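S-layer domain-containing protein (Ruminiclostridium thermocellum ATCC 27405, PDB 4QVS) is of unknown function but belongs to the concanavalin A-like lectin/glucanase superfamily and may act at the bacterial cell surface, possibly by binding carbohydrate. Local coordinates at residues R209-S212 with A213-K217; S93-N96 with N97-M100. All blocks are in the same frame, centred on the assembly; numbering follows the deposited sequence.

Overall arrangement
Coming from the N terminus, contact 2 is met first. It lies in the turn joining strand 85-91 to strand 99-104, so it closes a hairpin of the four-stranded antiparallel sheet. The chain then runs through the remaining strands to strand 200-207, after which contact 1 forms the start of helix 213-219. The two therefore follow one another in series and neither nest nor cross. The centres of contacts 1 and 2 are about 40 Å apart and their nearest atoms about 24 Å apart, so they do not touch. Each is a local contact within one continuous run of chain: contact 2 lies in the loop that connects the two strands, contact 1 ties a loop to a helix, and both abut the second subunit.

Contact 1: R209-S212 with A213-K217; sequences RALS and ADEIK
The guanidinium of R209 presents its edge to the carboxylate of E215, while CD1 of L211 sits over the centre of one of its faces, 4.0 Å above the plane. The two flat groups are turned 33° apart. Their salt bridge rests mainly on NH2 of R209 and OE2 of E215 at 2.8 Å. NH2 comes to the syn side of OE2, tilted well out of the carboxylate plane, while OE2 lies near the guanidinium plane; the second link, from NH1 of R209 to OE1 of E215, is long and weak. OE1 of E215 has a firmer partner. Its anti lone pair accepts the backbone N-H of S212 at 2.9 Å, nearly straight at 171°. With one oxygen taken by S212 and the other by R209, the carboxylate is held against rotation.

S212 is the N-cap residue, and E215, three positions on, is a glutamate at N3 accepting the N-cap N-H. In S212, OG stands between the backbone N and carbonyl carbon (chi1 69°), which puts it within reach of D214 OD1. OG donates to that oxygen at 3.0 Å, meeting it nearly in line with its C-O bond, and it also packs 3.1 Å from CG of E215. The carbonyl O of S212 receives N-H of I216 at 2.9 Å, which begins the helical bonding. On the apolar side, CB of L211 rests on CD1 of I216 at 3.7 Å, the two side chains meeting at a slant.

The turn follows strand 200-207 and opens helix 213-219. I216 packs on A140 of strand 137-144 and, with A213, on Y151 of strand 147-152. T72 of the second subunit packs on I216 and bonds through its hydroxyl to L211 N and R209 O, so the helix start lies at the subunit interface.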
loop_
_atom_site.group_PDB
_atom_site.type_symbol
_atom_site.label_atom_id
_atom_site.label_comp_id
_atom_site.label_asym_id
_atom_site.label_seq_id
_atom_site.Cartn_x
_atom_site.Cartn_y
_atom_site.Cartn_z
ATOM N N ARG A 209 10.529 -10.652 21.716
ATOM C CA ARG A 209 11.261 -11.242 20.618
ATOM C C ARG A 209 10.506 -10.856 19.360
ATOM O O ARG A 209 9.383 -10.335 19.423
ATOM C CB ARG A 209 11.302 -12.760 20.739
ATOM C CG ARG A 209 9.926 -13.405 20.567
ATOM C CD ARG A 209 9.907 -14.852 21.016
ATOM N NE ARG A 209 8.628 -15.506 20.734
ATOM C CZ ARG A 209 8.254 -15.952 19.526
ATOM N NH1 ARG A 209 9.046 -15.793 18.458
ATOM N NH2 ARG A 209 7.067 -16.543 19.372
ATOM N N ALA A 210 11.104 -11.170 18.220
ATOM C CA ALA A 210 10.514 -10.850 16.944
ATOM C C ALA A 210 9.771 -12.082 16.398
ATOM O O ALA A 210 10.376 -13.105 16.118
ATOM C CB ALA A 210 11.607 -10.408 15.996
ATOM N N LEU A 211 8.452 -12.012 16.296
ATOM C CA LEU A 211 7.716 -13.138 15.753
ATOM C C LEU A 211 8.038 -13.282 14.256
ATOM O O LEU A 211 8.452 -12.311 13.613
ATOM C CB LEU A 211 6.220 -12.977 15.952
ATOM C CG LEU A 211 5.652 -13.437 17.290
ATOM C CD1 LEU A 211 6.219 -12.674 18.499
ATOM C CD2 LEU A 211 4.150 -13.256 17.249
ATOM N N SER A 212 7.896 -14.503 13.739
ATOM C CA SER A 212 8.119 -14.804 12.321
ATOM C C SER A 212 6.877 -14.394 11.585
ATOM O O SER A 212 5.831 -14.165 12.210
ATOM C CB SER A 212 8.228 -16.311 12.132
ATOM O OG SER A 212 6.935 -16.842 12.374
ATOM N N ALA A 213 6.934 -14.425 10.253
ATOM C CA ALA A 213 5.793 -13.986 9.464
ATOM C C ALA A 213 4.539 -14.855 9.691
ATOM O O ALA A 213 3.443 -14.317 9.919
ATOM C CB ALA A 213 6.155 -13.891 7.992
ATOM N N ASP A 214 4.654 -16.181 9.660
ATOM C CA ASP A 214 3.427 -16.973 9.866
ATOM C C ASP A 214 2.962 -16.883 11.335
ATOM O O ASP A 214 1.764 -17.045 11.632
ATOM C CB ASP A 214 3.505 -18.398 9.295
ATOM C CG ASP A 214 4.477 -19.265 10.020
ATOM O OD1 ASP A 214 5.509 -18.760 10.519
ATOM O OD2 ASP A 214 4.195 -20.468 10.077
ATOM N N GLU A 215 3.887 -16.584 12.254
ATOM C CA GLU A 215 3.465 -16.314 13.616
ATOM C C GLU A 215 2.576 -15.071 13.557
ATOM O O GLU A 215 1.452 -15.059 14.089
ATOM C CB GLU A 215 4.642 -16.129 14.557
ATOM C CG GLU A 215 5.255 -17.452 14.949
ATOM C CD GLU A 215 6.360 -17.275 15.940
ATOM O OE1 GLU A 215 7.346 -16.575 15.634
ATOM O OE2 GLU A 215 6.235 -17.847 17.029
ATOM N N ILE A 216 3.050 -14.045 12.851
ATOM C CA ILE A 216 2.245 -12.841 12.660
ATOM C C ILE A 216 0.899 -13.181 12.018
ATOM O O ILE A 216 -0.156 -12.734 12.523
ATOM C CB ILE A 216 3.016 -11.748 11.865
ATOM C CG1 ILE A 216 4.231 -11.256 12.660
ATOM C CG2 ILE A 216 2.123 -10.545 11.573
ATOM C CD1 ILE A 216 3.903 -10.837 14.080
ATOM N N LYS A 217 0.925 -13.995 10.937
ATOM C CA LYS A 217 -0.301 -14.408 10.267
ATOM C C LYS A 217 -1.302 -14.954 11.280
ATOM O O LYS A 217 -2.470 -14.534 11.319
ATOM C CB LYS A 217 -0.008 -15.486 9.213
ATOM C CG LYS A 217 0.884 -15.035 8.067
ATOM C CD LYS A 217 1.129 -16.181 7.079
ATOM C CE LYS A 217 2.179 -15.797 6.038
ATOM N NZ LYS A 217 1.937 -14.446 5.441
#

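Contact 2: S93-N96 with N97-M100; sequences SGSN and NKYM
N97 folds its side chain back over S95, bringing its carbonyl OD1 within 3.1 Å of S95 OG and 3.3 Å of S95 CB. CG of N97 sits between its own backbone N and carbonyl carbon (chi1 64°), which swings the amide back toward the preceding residues. S95 OG has its hydrogen-bonding partner in D92, just before the turn. OD1 of N96, the residue just before, lies 2.9 Å from N97 N, but the angle is too poor for a hydrogen bond, and it also lies 3.5 Å from CB of N97. The two amide planes stand 67° apart, so they do not stack.

K98 comes next, and the start of its aliphatic chain runs past S95, with CB and CG each 3.8 Å from S95 OG. Here methylene groups of K98 lie against a hydroxyl oxygen, a van der Waals contact. Y99 then begins the strand; its ring approaches the carbonyl O of N96 obliquely, with CD2 3.8 Å from that oxygen.

The segment is the connection of a beta hairpin: backbone bonds pair K98 with D92, just past strand 85-91, and M100 with F90 of that strand, and Y99 with T115 on strand 110-115 at the other side of strand 99-104. M100, a selenomethionine, packs on F112 and M114 and on F71 and I73 of strand 71-79, while Y99 bonds through OH to E122. H183 of the second subunit packs edge-to-face with Y99 and bonds to N96 O, placing the hairpin end at the subunit interface.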
loop_
_atom_site.group_PDB
_atom_site.type_symbol
_atom_site.label_atom_id
_atom_site.label_comp_id
_atom_site.label_asym_id
_atom_site.label_seq_id
_atom_site.Cartn_x
_atom_site.Cartn_y
_atom_site.Cartn_z
ATOM N N SER A 93 -3.326 -12.863 -30.146
ATOM C CA SER A 93 -4.501 -12.818 -31.013
ATOM C C SER A 93 -4.995 -14.266 -31.360
ATOM O O SER A 93 -6.165 -14.471 -31.686
ATOM C CB SER A 93 -4.211 -12.018 -32.296
ATOM O OG SER A 93 -3.274 -12.682 -33.145
ATOM N N GLY A 94 -4.120 -15.260 -31.276
ATOM C CA GLY A 94 -4.493 -16.661 -31.566
ATOM C C GLY A 94 -5.098 -17.504 -30.447
ATOM O O GLY A 94 -5.549 -18.606 -30.686
ATOM N N SER A 95 -5.086 -17.045 -29.207
ATOM C CA SER A 95 -5.661 -17.854 -28.125
ATOM C C SER A 95 -6.078 -16.891 -27.065
ATOM O O SER A 95 -5.819 -15.709 -27.169
ATOM C CB SER A 95 -4.647 -18.845 -27.557
ATOM O OG SER A 95 -3.580 -18.165 -26.927
ATOM N N ASN A 96 -6.748 -17.393 -26.056
ATOM C CA ASN A 96 -7.276 -16.538 -25.032
ATOM C C ASN A 96 -6.553 -16.741 -23.683
ATOM O O ASN A 96 -6.993 -16.170 -22.701
ATOM C CB ASN A 96 -8.768 -16.853 -24.855
ATOM C CG ASN A 96 -9.002 -18.245 -24.287
ATOM O OD1 ASN A 96 -8.047 -18.964 -24.012
ATOM N ND2 ASN A 96 -10.270 -18.641 -24.126
ATOM N N ASN A 97 -5.496 -17.570 -23.656
ATOM C CA ASN A 97 -4.818 -17.989 -22.411
ATOM C C ASN A 97 -3.323 -17.640 -22.326
ATOM O O ASN A 97 -2.593 -18.180 -21.503
ATOM C CB ASN A 97 -5.064 -19.505 -22.205
ATOM C CG ASN A 97 -4.431 -20.368 -23.300
ATOM O OD1 ASN A 97 -4.220 -19.939 -24.437
ATOM N ND2 ASN A 97 -4.123 -21.578 -22.950
ATOM N N LYS A 98 -2.910 -16.709 -23.190
ATOM C CA LYS A 98 -1.554 -16.237 -23.340
ATOM C C LYS A 98 -1.649 -14.711 -23.335
ATOM O O LYS A 98 -2.047 -14.088 -24.331
ATOM C CB LYS A 98 -0.949 -16.713 -24.651
ATOM C CG LYS A 98 -0.496 -18.167 -24.663
ATOM C CD LYS A 98 0.372 -18.438 -25.899
ATOM C CE LYS A 98 0.839 -19.878 -25.998
ATOM N NZ LYS A 98 -0.283 -20.828 -26.216
ATOM N N TYR A 99 -1.293 -14.106 -22.213
ATOM C CA TYR A 99 -1.487 -12.670 -22.085
ATOM C C TYR A 99 -0.768 -12.106 -20.875
ATOM O O TYR A 99 -0.269 -12.875 -20.051
ATOM C CB TYR A 99 -2.992 -12.374 -21.898
ATOM C CG TYR A 99 -3.674 -12.976 -20.649
ATOM C CD1 TYR A 99 -3.666 -12.302 -19.409
ATOM C CD2 TYR A 99 -4.373 -14.176 -20.726
ATOM C CE1 TYR A 99 -4.291 -12.839 -18.294
ATOM C CE2 TYR A 99 -5.009 -14.722 -19.636
ATOM C CZ TYR A 99 -4.969 -14.050 -18.420
ATOM O OH TYR A 99 -5.616 -14.604 -17.363
HETATM N N MSE A 100 -0.738 -10.768 -20.795
HETATM C CA MSE A 100 -0.233 -10.075 -19.606
HETATM C C MSE A 100 -1.200 -8.938 -19.442
HETATM O O MSE A 100 -1.627 -8.327 -20.410
HETATM C CB MSE A 100 1.264 -9.823 -19.627
HETATM C CG MSE A 100 1.645 -8.581 -20.402
HETATM SE SE MSE A 100 3.546 -8.700 -20.873
HETATM C CE MSE A 100 3.277 -6.917 -21.525
#